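Local structure of glycogen synthase (Cyanobacterium sp. CLg1, 6GNF) at residues P430-P435 and P474-P479; V451-G456 and F468-I473. The protein is a bacterial glycogen (starch) synthase of the GT-B type, built of two Rossmann-like domains, with ADP and a glycan bound in the cleft between them. All blocks are in the same frame, centred on the assembly; numbering follows the deposited sequence.

Contact 1 (P430-P435 and P474-P479). With AC1 (4,6-dideoxy-4-{[(1S,4R,5S,6S)-4,5,6-trihydroxy-3-(hydroxymethyl)cyclohex-2-en-1-yl]amino}-alpha-D-glucopyranose), chain D.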
loop_
_atom_site.group_PDB
_atom_site.type_symbol
_atom_site.label_atom_id
_atom_site.label_comp_id
_atom_site.label_asym_id
_atom_site.label_seq_id
_atom_site.Cartn_x
_atom_site.Cartn_y
_atom_site.Cartn_z
ATOM N N PRO A 430 10.167 10.497 6.036
ATOM C CA PRO A 430 9.726 11.871 5.818
ATOM C C PRO A 430 8.589 11.964 4.800
ATOM O O PRO A 430 8.694 12.691 3.807
ATOM C CB PRO A 430 10.993 12.543 5.288
ATOM C CG PRO A 430 11.662 11.466 4.512
ATOM C CD PRO A 430 11.377 10.187 5.253
ATOM N N SER A 431 7.508 11.232 5.053
ATOM C CA SER A 431 6.393 11.169 4.122
ATOM C C SER A 431 5.613 12.481 4.100
ATOM O O SER A 431 5.424 13.117 5.130
ATOM C CB SER A 431 5.450 10.017 4.487
ATOM O OG SER A 431 6.139 8.779 4.472
ATOM N N ARG A 432 5.156 12.872 2.913
ATOM C CA ARG A 432 4.281 14.029 2.754
ATOM C C ARG A 432 2.825 13.673 3.043
ATOM O O ARG A 432 2.047 14.521 3.460
ATOM C CB ARG A 432 4.416 14.611 1.348
ATOM C CG ARG A 432 5.787 15.219 1.082
ATOM C CD ARG A 432 5.841 15.922 -0.260
ATOM N NE ARG A 432 7.081 16.691 -0.420
ATOM C CZ ARG A 432 8.218 16.242 -0.956
ATOM N NH1 ARG A 432 8.322 15.001 -1.413
ATOM N NH2 ARG A 432 9.267 17.047 -1.034
ATOM N N PHE A 433 2.447 12.434 2.761
ATOM C CA PHE A 433 1.196 11.862 3.254
ATOM C C PHE A 433 1.408 10.354 3.384
ATOM O O PHE A 433 2.223 9.774 2.654
ATOM C CB PHE A 433 0.029 12.191 2.322
ATOM C CG PHE A 433 0.257 11.775 0.898
ATOM C CD1 PHE A 433 0.951 12.600 0.022
ATOM C CD2 PHE A 433 -0.217 10.553 0.430
ATOM C CE1 PHE A 433 1.165 12.220 -1.294
ATOM C CE2 PHE A 433 -0.005 10.164 -0.885
ATOM C CZ PHE A 433 0.692 10.999 -1.746
ATOM N N GLU A 434 0.704 9.720 4.320
ATOM C CA GLU A 434 0.920 8.309 4.603
ATOM C C GLU A 434 -0.314 7.682 5.233
ATOM O O GLU A 434 -0.507 7.781 6.443
ATOM C CB GLU A 434 2.136 8.131 5.518
ATOM C CG GLU A 434 2.704 6.721 5.514
ATOM C CD GLU A 434 3.301 6.351 4.179
ATOM O OE1 GLU A 434 4.365 6.918 3.854
ATOM O OE2 GLU A 434 2.720 5.499 3.466
ATOM N N PRO A 435 -1.169 7.047 4.415
ATOM C CA PRO A 435 -2.370 6.403 4.921
ATOM C C PRO A 435 -2.139 5.527 6.153
ATOM O O PRO A 435 -2.878 5.629 7.133
ATOM C CB PRO A 435 -2.849 5.585 3.715
ATOM C CG PRO A 435 -2.467 6.436 2.561
ATOM C CD PRO A 435 -1.151 7.058 2.945
ATOM N N PRO A 474 6.234 19.768 3.638
ATOM C CA PRO A 474 5.208 20.438 2.839
ATOM C C PRO A 474 5.019 19.825 1.457
ATOM O O PRO A 474 5.985 19.374 0.842
ATOM C CB PRO A 474 5.713 21.878 2.742
ATOM C CG PRO A 474 7.185 21.797 2.955
ATOM C CD PRO A 474 7.456 20.580 3.787
ATOM N N MET A 475 3.768 19.804 0.999
ATOM C CA MET A 475 3.414 19.276 -0.314
ATOM C C MET A 475 3.730 20.301 -1.394
ATOM O O MET A 475 3.805 21.487 -1.104
ATOM C CB MET A 475 1.915 18.951 -0.364
ATOM C CG MET A 475 1.519 17.661 0.326
ATOM S SD MET A 475 1.833 16.206 -0.700
ATOM C CE MET A 475 0.484 16.274 -1.870
ATOM N N PRO A 476 3.857 19.850 -2.655
ATOM C CA PRO A 476 3.940 20.803 -3.769
ATOM C C PRO A 476 2.681 21.673 -3.831
ATOM O O PRO A 476 1.609 21.192 -3.467
ATOM C CB PRO A 476 4.036 19.897 -5.013
ATOM C CG PRO A 476 4.349 18.526 -4.509
ATOM C CD PRO A 476 3.789 18.456 -3.125
ATOM N N LYS A 477 2.793 22.921 -4.289
ATOM C CA LYS A 477 1.623 23.819 -4.319
ATOM C C LYS A 477 0.460 23.276 -5.153
ATOM O O LYS A 477 -0.691 23.603 -4.869
ATOM C CB LYS A 477 2.008 25.228 -4.790
ATOM C CG LYS A 477 2.757 26.007 -3.721
ATOM C CD LYS A 477 3.128 27.437 -4.066
ATOM C CE LYS A 477 2.013 28.444 -3.844
ATOM N NZ LYS A 477 1.430 28.494 -2.476
ATOM N N ILE A 478 0.762 22.498 -6.195
ATOM C CA ILE A 478 -0.245 21.676 -6.890
ATOM C C ILE A 478 0.359 20.322 -7.258
ATOM O O ILE A 478 1.576 20.213 -7.405
ATOM C CB ILE A 478 -0.782 22.343 -8.177
ATOM C CG1 ILE A 478 0.360 22.684 -9.144
ATOM C CG2 ILE A 478 -1.595 23.588 -7.840
ATOM C CD1 ILE A 478 -0.072 22.814 -10.588
ATOM N N PRO A 479 -0.484 19.282 -7.406
ATOM C CA PRO A 479 0.055 17.990 -7.849
ATOM C C PRO A 479 0.691 18.093 -9.232
ATOM O O PRO A 479 0.436 19.069 -9.950
ATOM C CB PRO A 479 -1.178 17.072 -7.874
ATOM C CG PRO A 479 -2.351 17.988 -7.920
ATOM C CD PRO A 479 -1.939 19.228 -7.184
HETATM C C1 AC1 D . -0.617 0.927 -5.070
HETATM O O2 AC1 D . -3.003 1.299 -4.751
HETATM C C2 AC1 D . -1.783 0.925 -4.080
HETATM C C4A AC1 D . -0.462 1.982 3.071
HETATM C C3 AC1 D . -1.518 1.847 -2.888
HETATM O O3 AC1 D . -2.573 1.630 -1.946
HETATM C C4 AC1 D . -0.136 1.578 -2.251
HETATM N N4A AC1 D . 0.187 2.430 -1.082
HETATM C C5 AC1 D . 0.907 1.723 -3.370
HETATM O O5 AC1 D . 0.641 0.762 -4.399
HETATM C C6 AC1 D . 2.334 1.500 -2.896
HETATM C C1B AC1 D . -0.611 2.541 0.142
HETATM C C2B AC1 D . -0.084 3.578 1.177
HETATM O O2B AC1 D . 1.000 4.368 0.698
HETATM C C3B AC1 D . 0.444 3.022 2.481
HETATM O O3B AC1 D . 0.547 4.082 3.432
HETATM O O4 AC1 D . 0.252 1.404 4.169
HETATM C C5B AC1 D . -0.812 0.933 2.048
HETATM C C7B AC1 D . -0.827 1.176 0.748
HETATM C C6B AC1 D . -1.205 -0.427 2.532
HETATM O O6B AC1 D . -2.343 -0.253 3.378
HETATM O O HOH W 1 8.978 19.533 1.003
#
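Arg432 reaches across to Pro474, joining two loops of the C-terminal Rossmann-like domain of a GT-B fold: the one that follows strand 426-429 and the one that leads to helix 485-503. Arg432 NE donates to Pro474 O at 3.2 Å, with a 150° angle at the hydrogen; the oxygen lies in the guanidinium plane, at its edge, while NE sits 33° out of the carbonyl plane. NH1 turns to Asp366 in a salt bridge and to Asn361 O, so the guanidinium is gripped from several directions. The tight part is Met475 SD, lodged between Arg432 CB at 3.7 Å and the edge of the Phe433 ring, a Met-aromatic contact. Bent at chi2 (-80°), Met475 folds its sulfur back to that edge, and a second bend at chi3 brings CE near Phe433 CD1 and CE1. Farther along 430-435, Glu434 belongs to the ADP and glycan pockets; its OE2 accepts from AC1 O3B at 2.6 Å and pairs with Lys363 in a salt bridge, while Ser431 OG donates to the anti lone pair of OE1. The looser side is the exposed one, where Met475 covers the margin and a water links Arg432 NH2 and Pro474 O, accepting from the first and donating to the second.

Contact 2 (V451-G456 and F468-I473); sequences VVAPVG and FLMNKI
Pro454, at the centre of an inverse gamma turn, pushes its ring against the backbone of Met470-Lys472 just where two parallel strands end, with CD 3.3 Å from Met470 O. The strands, 449-452 and 468-469, belong to one beta-alpha-beta unit of the C-terminal Rossmann-like domain, with helix 457-461 in the crossover; 468-469 is an edge strand of the six-stranded parallel sheet. Two backbone bonds hold the pair in register: Val452 N donates to Phe468 O at 3.0 Å, and Met470 N to Val452 O at 2.8 Å, both nearly straight at the hydrogen (164° and 168°). The same two oxygens also receive CA-H...O contacts, Phe468 O from Val451 CA and Val452 O from Leu469 CA.

Side chains alternate between the sheet faces. On the face of Val452 and Leu469, Val452 CG2 meets Leu469 CD2 at 3.6 Å; chi1 of the valine (-58°) sets CG1 anti to the carbonyl carbon and leaves CG2 between the backbone N and the carbonyl carbon, facing the neighbouring strand. Leu469 CD1 continues over to Pro454 CB, so its two methyls span from strand to turn. Met470, extended beyond CG, runs back along the backbone of 451-453: its SD lies near Ala453 N and its CE ends against Val451 O. Met495 of helix 485-503 and Leu428 of strand 426-429 also touch it, placing this buried thioether between sheet and helix. Past the strands the Pro454 ring lies against the Met470 and Asn471 carbonyl oxygens, and Asn471 and Lys472 lie at the exposed margin. At the end of 468-473, Ile473 CG1 packs against Ala453 CB at 4.2 Å.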
loop_
_atom_site.group_PDB
_atom_site.type_symbol
_atom_site.label_atom_id
_atom_site.label_comp_id
_atom_site.label_asym_id
_atom_site.label_seq_id
_atom_site.Cartn_x
_atom_site.Cartn_y
_atom_site.Cartn_z
ATOM N N VAL A 451 11.407 7.558 13.203
ATOM C CA VAL A 451 11.427 9.011 13.172
ATOM C C VAL A 451 10.647 9.387 11.920
ATOM O O VAL A 451 11.140 9.231 10.806
ATOM C CB VAL A 451 12.865 9.571 13.128
ATOM C CG1 VAL A 451 12.868 11.089 13.161
ATOM C CG2 VAL A 451 13.690 9.013 14.269
ATOM N N VAL A 452 9.428 9.883 12.118
ATOM C CA VAL A 452 8.431 9.925 11.062
ATOM C C VAL A 452 7.763 11.289 10.917
ATOM O O VAL A 452 7.752 12.095 11.839
ATOM C CB VAL A 452 7.345 8.853 11.309
ATOM C CG1 VAL A 452 7.981 7.475 11.391
ATOM C CG2 VAL A 452 6.559 9.134 12.581
ATOM N N ALA A 453 7.223 11.538 9.732
ATOM C CA ALA A 453 6.425 12.731 9.492
ATOM C C ALA A 453 5.098 12.632 10.247
ATOM O O ALA A 453 4.535 11.545 10.376
ATOM C CB ALA A 453 6.161 12.907 8.006
ATOM N N PRO A 454 4.583 13.772 10.727
ATOM C CA PRO A 454 3.331 13.793 11.477
ATOM C C PRO A 454 2.112 13.795 10.557
ATOM O O PRO A 454 1.358 14.756 10.532
ATOM C CB PRO A 454 3.439 15.111 12.250
ATOM C CG PRO A 454 4.168 16.014 11.309
ATOM C CD PRO A 454 5.147 15.131 10.571
ATOM N N VAL A 455 1.908 12.712 9.815
ATOM C CA VAL A 455 0.778 12.613 8.884
ATOM C C VAL A 455 0.182 11.212 8.898
ATOM O O VAL A 455 0.885 10.230 9.132
ATOM C CB VAL A 455 1.188 12.995 7.443
ATOM C CG1 VAL A 455 1.606 14.462 7.369
ATOM C CG2 VAL A 455 2.317 12.100 6.933
ATOM N N GLY A 456 -1.126 11.143 8.671
ATOM C CA GLY A 456 -1.840 9.875 8.523
ATOM C C GLY A 456 -1.572 8.900 9.649
ATOM O O GLY A 456 -1.507 9.295 10.811
ATOM N N PHE A 468 9.729 9.334 17.421
ATOM C CA PHE A 468 9.713 10.795 17.332
ATOM C C PHE A 468 9.050 11.298 16.059
ATOM O O PHE A 468 9.159 10.666 15.014
ATOM C CB PHE A 468 11.142 11.331 17.376
ATOM C CG PHE A 468 11.900 10.927 18.600
ATOM C CD1 PHE A 468 12.631 9.754 18.622
ATOM C CD2 PHE A 468 11.877 11.721 19.734
ATOM C CE1 PHE A 468 13.333 9.378 19.756
ATOM C CE2 PHE A 468 12.579 11.358 20.870
ATOM C CZ PHE A 468 13.307 10.183 20.882
ATOM N N LEU A 469 8.397 12.453 16.159
ATOM C CA LEU A 469 7.768 13.109 15.019
ATOM C C LEU A 469 8.627 14.260 14.501
ATOM O O LEU A 469 9.182 15.035 15.287
ATOM C CB LEU A 469 6.398 13.669 15.398
ATOM C CG LEU A 469 5.337 12.688 15.888
ATOM C CD1 LEU A 469 3.992 13.404 16.006
ATOM C CD2 LEU A 469 5.211 11.485 14.968
ATOM N N MET A 470 8.672 14.385 13.179
ATOM C CA MET A 470 9.257 15.541 12.517
ATOM C C MET A 470 8.228 16.667 12.496
ATOM O O MET A 470 7.084 16.493 12.919
ATOM C CB MET A 470 9.557 15.223 11.053
ATOM C CG MET A 470 10.410 14.004 10.794
ATOM S SD MET A 470 10.385 13.595 9.045
ATOM C CE MET A 470 11.442 12.150 9.078
ATOM N N ASN A 471 8.623 17.812 11.952
ATOM C CA ASN A 471 7.643 18.796 11.529
ATOM C C ASN A 471 7.094 18.352 10.176
ATOM O O ASN A 471 7.632 17.439 9.550
ATOM C CB ASN A 471 8.259 20.193 11.444
ATOM C CG ASN A 471 8.586 20.777 12.806
ATOM O OD1 ASN A 471 8.032 20.366 13.822
ATOM N ND2 ASN A 471 9.471 21.768 12.826
ATOM N N LYS A 472 6.017 18.989 9.740
ATOM C CA LYS A 472 5.334 18.621 8.500
ATOM C C LYS A 472 6.226 18.817 7.275
ATOM O O LYS A 472 6.888 19.833 7.149
ATOM C CB LYS A 472 4.067 19.468 8.353
ATOM C CG LYS A 472 3.187 19.101 7.177
ATOM C CD LYS A 472 2.075 20.123 7.002
ATOM C CE LYS A 472 1.232 19.819 5.779
ATOM N NZ LYS A 472 0.491 18.532 5.924
ATOM N N ILE A 473 6.229 17.839 6.377
ATOM C CA ILE A 473 6.957 17.946 5.115
ATOM C C ILE A 473 5.989 18.530 4.092
ATOM O O ILE A 473 5.024 17.872 3.728
ATOM C CB ILE A 473 7.466 16.572 4.617
ATOM C CG1 ILE A 473 8.194 15.807 5.735
ATOM C CG2 ILE A 473 8.373 16.743 3.403
ATOM C CD1 ILE A 473 9.417 16.499 6.298
#

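How the contacts relate
From the N terminus, the chain leaves strand 426-429 through 430-435, passes helix 439-445 and enters strand 449-452, where 451-456 begins. Helix 457-461 and the return to 468-473 close contact 2, and the chain runs straight on into 474-479 to close contact 1. Contact 2 is therefore nested inside the larger loop of contact 1. Their centres lie 11 Å apart and they touch: Pro430 N meets Met470 CE at 3.7 Å, and Pro430 O meets Ile473 CG1 at the same distance. Contact 2 joins the last two strands of the parallel sheet, whereas contact 1 ties the ligand-pocket loop to the connection leading to helix 485-503.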